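Local coordinates for protein deferrochelatase (Vibrio cholerae, PDB 5DE0) that binds heme b and probably works as a dye-decolorizing (DyP-type) peroxidase, using peroxide to oxidise its substrates, at residues Gly171-Leu183 with Asp244-Leu256. Sequence-based numbering, arbitrary orientation.
Sequences GSYVMVQRFVHNL and DHGLLFIAYCHTL. With HEM (protoporphyrin IX containing Fe), chain F.
Met175 meets Phe249 at the ring's edge: SD lies in the ring plane, 5.1 Å from the centroid, a Met-aromatic contact, while the methyl carbon CE comes obliquely to CE2 of Phe249. CG of Met175 sits between its backbone N and carbonyl carbon (chi1 67°), and a bend at chi3 turns CE back to the ring. Phe249 in turn lays one face on the porphyrin, with CZ 3.2 Å from HEM C2B. Phe179 rests a ring face on the heme methyl CMC, and its CE1 packs against CB of Phe249, 4.1 Å away. These residues lie on the heme side of two central antiparallel strands in the C-terminal ferredoxin-like sheet of the DyP fold, strand 247-253 lying between 172-181 and 232-239. Paired backbone bonds join Tyr173 to Cys253, Met175 to Ala251 and Gln177 to Phe249. On the other sheet face, CG1 of Val174 sits over the Tyr252 ring, 4.0 Å from its centroid, and Tyr252 OH bonds to His101. Near the corner at Gly246, that glycine makes a CH-pi contact with His181, CA 3.5 Å from the ring centroid. Both ring nitrogens are engaged, ND1 with Thr281 and NE2 with Asp141, which should fix the ring's rotation. On the sheet face of Val174 and Tyr252, Arg178 NH1 reaches Asp244 OD2 in a long 3.2 Å salt bridge, straight at the hydrogen (171°) but from the anti side and out of the carboxylate plane; NE makes a salt bridge with Asp129, and NH1 also bonds to Tyr238 OH. Where strand 172-181 ends, one water joins His245 NE2, His181 O and Leu183 N, while His245 ND1 bonds to Ser240 O.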
loop_
_atom_site.group_PDB
_atom_site.type_symbol
_atom_site.label_atom_id
_atom_site.label_comp_id
_atom_site.label_asym_id
_atom_site.label_seq_id
_atom_site.Cartn_x
_atom_site.Cartn_y
_atom_site.Cartn_z
ATOM N N GLY B 171 29.133 -8.727 2.869
ATOM C CA GLY B 171 28.006 -8.548 3.764
ATOM C C GLY B 171 27.868 -7.097 4.183
ATOM O O GLY B 171 28.754 -6.281 3.919
ATOM N N SER B 172 26.763 -6.771 4.845
ATOM C CA SER B 172 26.492 -5.390 5.220
ATOM C C SER B 172 25.652 -5.297 6.489
ATOM O O SER B 172 24.729 -6.086 6.692
ATOM C CB SER B 172 25.789 -4.664 4.068
ATOM O OG SER B 172 25.523 -3.314 4.397
ATOM N N TYR B 173 25.976 -4.327 7.342
ATOM C CA TYR B 173 25.192 -4.085 8.550
ATOM C C TYR B 173 23.948 -3.272 8.218
ATOM O O TYR B 173 24.000 -2.350 7.406
ATOM C CB TYR B 173 26.031 -3.372 9.611
ATOM C CG TYR B 173 27.123 -4.233 10.201
ATOM C CD1 TYR B 173 26.873 -5.057 11.293
ATOM C CD2 TYR B 173 28.404 -4.229 9.665
ATOM C CE1 TYR B 173 27.869 -5.848 11.835
ATOM C CE2 TYR B 173 29.407 -5.018 10.200
ATOM C CZ TYR B 173 29.134 -5.824 11.285
ATOM O OH TYR B 173 30.129 -6.610 11.818
ATOM N N VAL B 174 22.827 -3.627 8.838
ATOM C CA VAL B 174 21.552 -3.001 8.512
ATOM C C VAL B 174 20.864 -2.426 9.747
ATOM O O VAL B 174 20.939 -2.993 10.834
ATOM C CB VAL B 174 20.585 -4.002 7.838
ATOM C CG1 VAL B 174 19.537 -3.260 7.021
ATOM C CG2 VAL B 174 21.344 -4.981 6.958
ATOM N N MET B 175 20.199 -1.291 9.568
ATOM C CA MET B 175 19.327 -0.739 10.595
ATOM C C MET B 175 18.004 -0.345 9.955
ATOM O O MET B 175 17.971 0.073 8.798
ATOM C CB MET B 175 19.971 0.470 11.289
ATOM C CG MET B 175 20.145 1.693 10.393
ATOM S SD MET B 175 20.517 3.204 11.302
ATOM C CE MET B 175 18.988 3.448 12.213
ATOM N N VAL B 176 16.911 -0.499 10.695
ATOM C CA VAL B 176 15.611 -0.055 10.211
ATOM C C VAL B 176 14.808 0.591 11.339
ATOM O O VAL B 176 14.849 0.150 12.488
ATOM C CB VAL B 176 14.800 -1.227 9.561
ATOM C CG1 VAL B 176 15.542 -2.542 9.680
ATOM C CG2 VAL B 176 13.394 -1.338 10.144
ATOM N N GLN B 177 14.108 1.668 10.999
ATOM C CA GLN B 177 13.208 2.350 11.920
ATOM C C GLN B 177 11.991 2.860 11.162
ATOM O O GLN B 177 12.124 3.685 10.258
ATOM C CB GLN B 177 13.904 3.524 12.611
ATOM C CG GLN B 177 14.798 3.168 13.783
ATOM C CD GLN B 177 15.498 4.393 14.348
ATOM O OE1 GLN B 177 16.223 5.087 13.637
ATOM N NE2 GLN B 177 15.268 4.675 15.628
ATOM N N ARG B 178 10.809 2.371 11.519
ATOM C CA ARG B 178 9.589 2.886 10.914
ATOM C C ARG B 178 9.147 4.149 11.634
ATOM O O ARG B 178 8.820 4.118 12.821
ATOM C CB ARG B 178 8.467 1.846 10.941
ATOM C CG ARG B 178 7.217 2.316 10.221
ATOM C CD ARG B 178 6.341 1.163 9.759
ATOM N NE ARG B 178 5.621 0.526 10.856
ATOM C CZ ARG B 178 4.511 1.014 11.400
ATOM N NH1 ARG B 178 3.999 2.154 10.958
ATOM N NH2 ARG B 178 3.917 0.365 12.392
ATOM N N PHE B 179 9.140 5.264 10.911
ATOM C CA PHE B 179 8.749 6.538 11.494
ATOM C C PHE B 179 7.308 6.907 11.163
ATOM O O PHE B 179 6.840 6.692 10.043
ATOM C CB PHE B 179 9.693 7.646 11.027
ATOM C CG PHE B 179 10.996 7.674 11.764
ATOM C CD1 PHE B 179 12.090 6.972 11.291
ATOM C CD2 PHE B 179 11.124 8.399 12.937
ATOM C CE1 PHE B 179 13.287 6.995 11.973
ATOM C CE2 PHE B 179 12.318 8.425 13.623
ATOM C CZ PHE B 179 13.401 7.724 13.142
ATOM N N VAL B 180 6.609 7.456 12.150
ATOM C CA VAL B 180 5.256 7.960 11.952
ATOM C C VAL B 180 5.269 9.481 12.049
ATOM O O VAL B 180 5.710 10.044 13.053
ATOM C CB VAL B 180 4.272 7.379 12.980
ATOM C CG1 VAL B 180 2.864 7.896 12.718
ATOM C CG2 VAL B 180 4.301 5.860 12.942
ATOM N N HIS B 181 4.786 10.142 11.001
ATOM C CA HIS B 181 4.878 11.594 10.899
ATOM C C HIS B 181 3.673 12.322 11.491
ATOM O O HIS B 181 2.546 11.834 11.440
ATOM C CB HIS B 181 5.049 12.010 9.434
ATOM C CG HIS B 181 6.402 11.705 8.873
ATOM N ND1 HIS B 181 7.381 11.060 9.598
ATOM C CD2 HIS B 181 6.941 11.960 7.657
ATOM C CE1 HIS B 181 8.463 10.930 8.852
ATOM N NE2 HIS B 181 8.223 11.467 7.670
ATOM N N ASN B 182 3.935 13.496 12.057
ATOM C CA ASN B 182 2.885 14.415 12.474
ATOM C C ASN B 182 2.830 15.574 11.486
ATOM O O ASN B 182 3.372 16.649 11.745
ATOM C CB ASN B 182 3.135 14.925 13.896
ATOM C CG ASN B 182 1.948 15.685 14.470
ATOM O OD1 ASN B 182 1.092 16.182 13.736
ATOM N ND2 ASN B 182 1.895 15.781 15.794
ATOM N N LEU B 183 2.183 15.345 10.351
ATOM C CA LEU B 183 2.138 16.333 9.273
ATOM C C LEU B 183 1.475 17.674 9.634
ATOM O O LEU B 183 1.972 18.721 9.217
ATOM C CB LEU B 183 1.442 15.732 8.049
ATOM C CG LEU B 183 2.194 14.591 7.362
ATOM C CD1 LEU B 183 1.503 14.190 6.072
ATOM C CD2 LEU B 183 3.640 14.981 7.098
ATOM N N ASP B 244 -1.142 5.217 9.897
ATOM C CA ASP B 244 0.272 5.556 9.990
ATOM C C ASP B 244 0.818 5.963 8.628
ATOM O O ASP B 244 0.575 5.294 7.627
ATOM C CB ASP B 244 1.087 4.382 10.540
ATOM C CG ASP B 244 0.903 4.189 12.031
ATOM O OD1 ASP B 244 0.239 5.033 12.667
ATOM O OD2 ASP B 244 1.438 3.196 12.570
ATOM N N HIS B 245 1.546 7.072 8.595
ATOM C CA HIS B 245 2.260 7.471 7.393
ATOM C C HIS B 245 3.535 8.209 7.772
ATOM O O HIS B 245 3.578 8.928 8.770
ATOM C CB HIS B 245 1.381 8.338 6.486
ATOM C CG HIS B 245 0.777 9.523 7.175
ATOM N ND1 HIS B 245 -0.503 9.514 7.688
ATOM C CD2 HIS B 245 1.274 10.756 7.427
ATOM C CE1 HIS B 245 -0.765 10.690 8.232
ATOM N NE2 HIS B 245 0.296 11.462 8.085
ATOM N N GLY B 246 4.577 8.012 6.975
ATOM C CA GLY B 246 5.857 8.637 7.236
ATOM C C GLY B 246 6.963 7.992 6.430
ATOM O O GLY B 246 6.825 7.780 5.224
ATOM N N LEU B 247 8.059 7.663 7.102
ATOM C CA LEU B 247 9.222 7.112 6.425
ATOM C C LEU B 247 9.670 5.793 7.036
ATOM O O LEU B 247 9.874 5.692 8.247
ATOM C CB LEU B 247 10.380 8.113 6.460
ATOM C CG LEU B 247 11.668 7.682 5.759
ATOM C CD1 LEU B 247 11.475 7.646 4.251
ATOM C CD2 LEU B 247 12.821 8.605 6.137
ATOM N N LEU B 248 9.809 4.776 6.194
ATOM C CA LEU B 248 10.454 3.547 6.618
ATOM C C LEU B 248 11.941 3.733 6.411
ATOM O O LEU B 248 12.450 3.534 5.310
ATOM C CB LEU B 248 9.940 2.336 5.834
ATOM C CG LEU B 248 10.241 0.939 6.395
ATOM C CD1 LEU B 248 11.710 0.536 6.274
ATOM C CD2 LEU B 248 9.791 0.840 7.839
ATOM N N PHE B 249 12.640 4.122 7.469
ATOM C CA PHE B 249 14.070 4.335 7.356
ATOM C C PHE B 249 14.813 3.004 7.394
ATOM O O PHE B 249 14.567 2.164 8.258
ATOM C CB PHE B 249 14.582 5.257 8.464
ATOM C CG PHE B 249 16.050 5.540 8.367
ATOM C CD1 PHE B 249 16.513 6.591 7.593
ATOM C CD2 PHE B 249 16.971 4.742 9.030
ATOM C CE1 PHE B 249 17.862 6.849 7.488
ATOM C CE2 PHE B 249 18.325 4.996 8.927
ATOM C CZ PHE B 249 18.769 6.050 8.156
ATOM N N ILE B 250 15.722 2.825 6.443
ATOM C CA ILE B 250 16.595 1.661 6.414
ATOM C C ILE B 250 17.931 2.067 5.807
ATOM O O ILE B 250 17.979 2.846 4.854
ATOM C CB ILE B 250 15.968 0.489 5.621
ATOM C CG1 ILE B 250 16.925 -0.706 5.562
ATOM C CG2 ILE B 250 15.574 0.931 4.221
ATOM C CD1 ILE B 250 16.355 -1.917 4.842
ATOM N N ALA B 251 19.019 1.560 6.375
ATOM C CA ALA B 251 20.350 1.918 5.906
ATOM C C ALA B 251 21.307 0.735 5.976
ATOM O O ALA B 251 21.189 -0.126 6.849
ATOM C CB ALA B 251 20.899 3.088 6.712
ATOM N N TYR B 252 22.253 0.702 5.045
ATOM C CA TYR B 252 23.295 -0.316 5.036
ATOM C C TYR B 252 24.650 0.349 5.247
ATOM O O TYR B 252 24.872 1.469 4.786
ATOM C CB TYR B 252 23.283 -1.098 3.720
ATOM C CG TYR B 252 22.058 -1.964 3.515
ATOM C CD1 TYR B 252 20.858 -1.416 3.078
ATOM C CD2 TYR B 252 22.108 -3.333 3.746
ATOM C CE1 TYR B 252 19.740 -2.207 2.887
ATOM C CE2 TYR B 252 20.994 -4.129 3.554
ATOM C CZ TYR B 252 19.814 -3.562 3.126
ATOM O OH TYR B 252 18.707 -4.358 2.937
ATOM N N CYS B 253 25.550 -0.328 5.952
ATOM C CA CYS B 253 26.884 0.216 6.186
ATOM C C CYS B 253 27.903 -0.877 6.491
ATOM O O CYS B 253 27.564 -1.917 7.057
ATOM C CB CYS B 253 26.857 1.229 7.329
ATOM S SG CYS B 253 28.403 2.130 7.537
ATOM N N HIS B 254 29.155 -0.629 6.116
ATOM C CA HIS B 254 30.230 -1.596 6.317
ATOM C C HIS B 254 30.558 -1.764 7.796
ATOM O O HIS B 254 31.194 -2.737 8.196
ATOM C CB HIS B 254 31.485 -1.170 5.548
ATOM C CG HIS B 254 32.164 0.035 6.119
ATOM N ND1 HIS B 254 31.823 1.322 5.762
ATOM C CD2 HIS B 254 33.168 0.152 7.022
ATOM C CE1 HIS B 254 32.584 2.177 6.419
ATOM N NE2 HIS B 254 33.411 1.493 7.191
ATOM N N THR B 255 30.121 -0.802 8.603
ATOM C CA THR B 255 30.311 -0.862 10.045
ATOM C C THR B 255 29.073 -0.341 10.764
ATOM O O THR B 255 28.487 0.665 10.369
ATOM C CB THR B 255 31.552 -0.057 10.492
ATOM O OG1 THR B 255 31.591 0.010 11.923
ATOM C CG2 THR B 255 31.520 1.355 9.926
ATOM N N LEU B 256 28.674 -1.041 11.820
ATOM C CA LEU B 256 27.494 -0.666 12.589
ATOM C C LEU B 256 27.765 0.585 13.419
ATOM O O LEU B 256 26.842 1.229 13.919
ATOM C CB LEU B 256 27.059 -1.829 13.486
ATOM C CG LEU B 256 25.736 -1.718 14.248
ATOM C CD1 LEU B 256 24.963 -3.024 14.145
ATOM C CD2 LEU B 256 25.979 -1.354 15.706
HETATM C CHA HEM F . 20.086 13.270 5.205
HETATM C CHB HEM F . 20.865 9.571 8.245
HETATM C CHC HEM F . 16.211 9.697 9.657
HETATM C CHD HEM F . 15.280 12.768 6.021
HETATM C C1A HEM F . 20.706 12.260 5.907
HETATM C C2A HEM F . 22.103 11.883 5.813
HETATM C C3A HEM F . 22.315 10.862 6.650
HETATM C C4A HEM F . 21.061 10.556 7.306
HETATM C CMA HEM F . 23.651 10.125 6.891
HETATM C CAA HEM F . 23.155 12.553 4.903
HETATM C CBA HEM F . 24.030 13.468 5.758
HETATM C CGA HEM F . 24.958 14.261 4.879
HETATM O O1A HEM F . 24.500 15.268 4.281
HETATM O O2A HEM F . 26.153 13.884 4.783
HETATM C C1B HEM F . 19.702 9.345 8.947
HETATM C C2B HEM F . 19.579 8.500 10.113
HETATM C C3B HEM F . 18.307 8.518 10.512
HETATM C C4B HEM F . 17.560 9.390 9.613
HETATM C CMB HEM F . 20.719 7.699 10.781
HETATM C CAB HEM F . 17.803 7.722 11.737
HETATM C CBB HEM F . 16.521 7.703 12.097
HETATM C C1C HEM F . 15.535 10.515 8.775
HETATM C C2C HEM F . 14.106 10.774 8.761
HETATM C C3C HEM F . 13.855 11.626 7.747
HETATM C C4C HEM F . 15.117 11.930 7.103
HETATM C CMC HEM F . 13.105 10.145 9.757
HETATM C CAC HEM F . 12.520 12.248 7.265
HETATM C CBC HEM F . 11.344 12.106 7.882
HETATM C C1D HEM F . 16.469 13.281 5.545
HETATM C C2D HEM F . 16.596 14.447 4.700
HETATM C C3D HEM F . 18.099 14.603 4.442
HETATM C C4D HEM F . 18.730 13.517 5.158
HETATM C CMD HEM F . 15.463 15.348 4.166
HETATM C CAD HEM F . 18.788 15.698 3.602
HETATM C CBD HEM F . 18.858 15.285 2.136
HETATM C CGD HEM F . 19.738 14.073 1.983
HETATM O O1D HEM F . 19.192 12.943 1.899
HETATM O O2D HEM F . 20.986 14.232 1.942
HETATM N NA HEM F . 20.102 11.428 6.828
HETATM N NB HEM F . 18.453 9.872 8.670
HETATM N NC HEM F . 16.117 11.239 7.752
HETATM N ND HEM F . 17.739 12.768 5.789
HETATM FE FE HEM F . 18.108 11.403 7.306
HETATM O O HOH W 1 0.539 13.275 10.031
#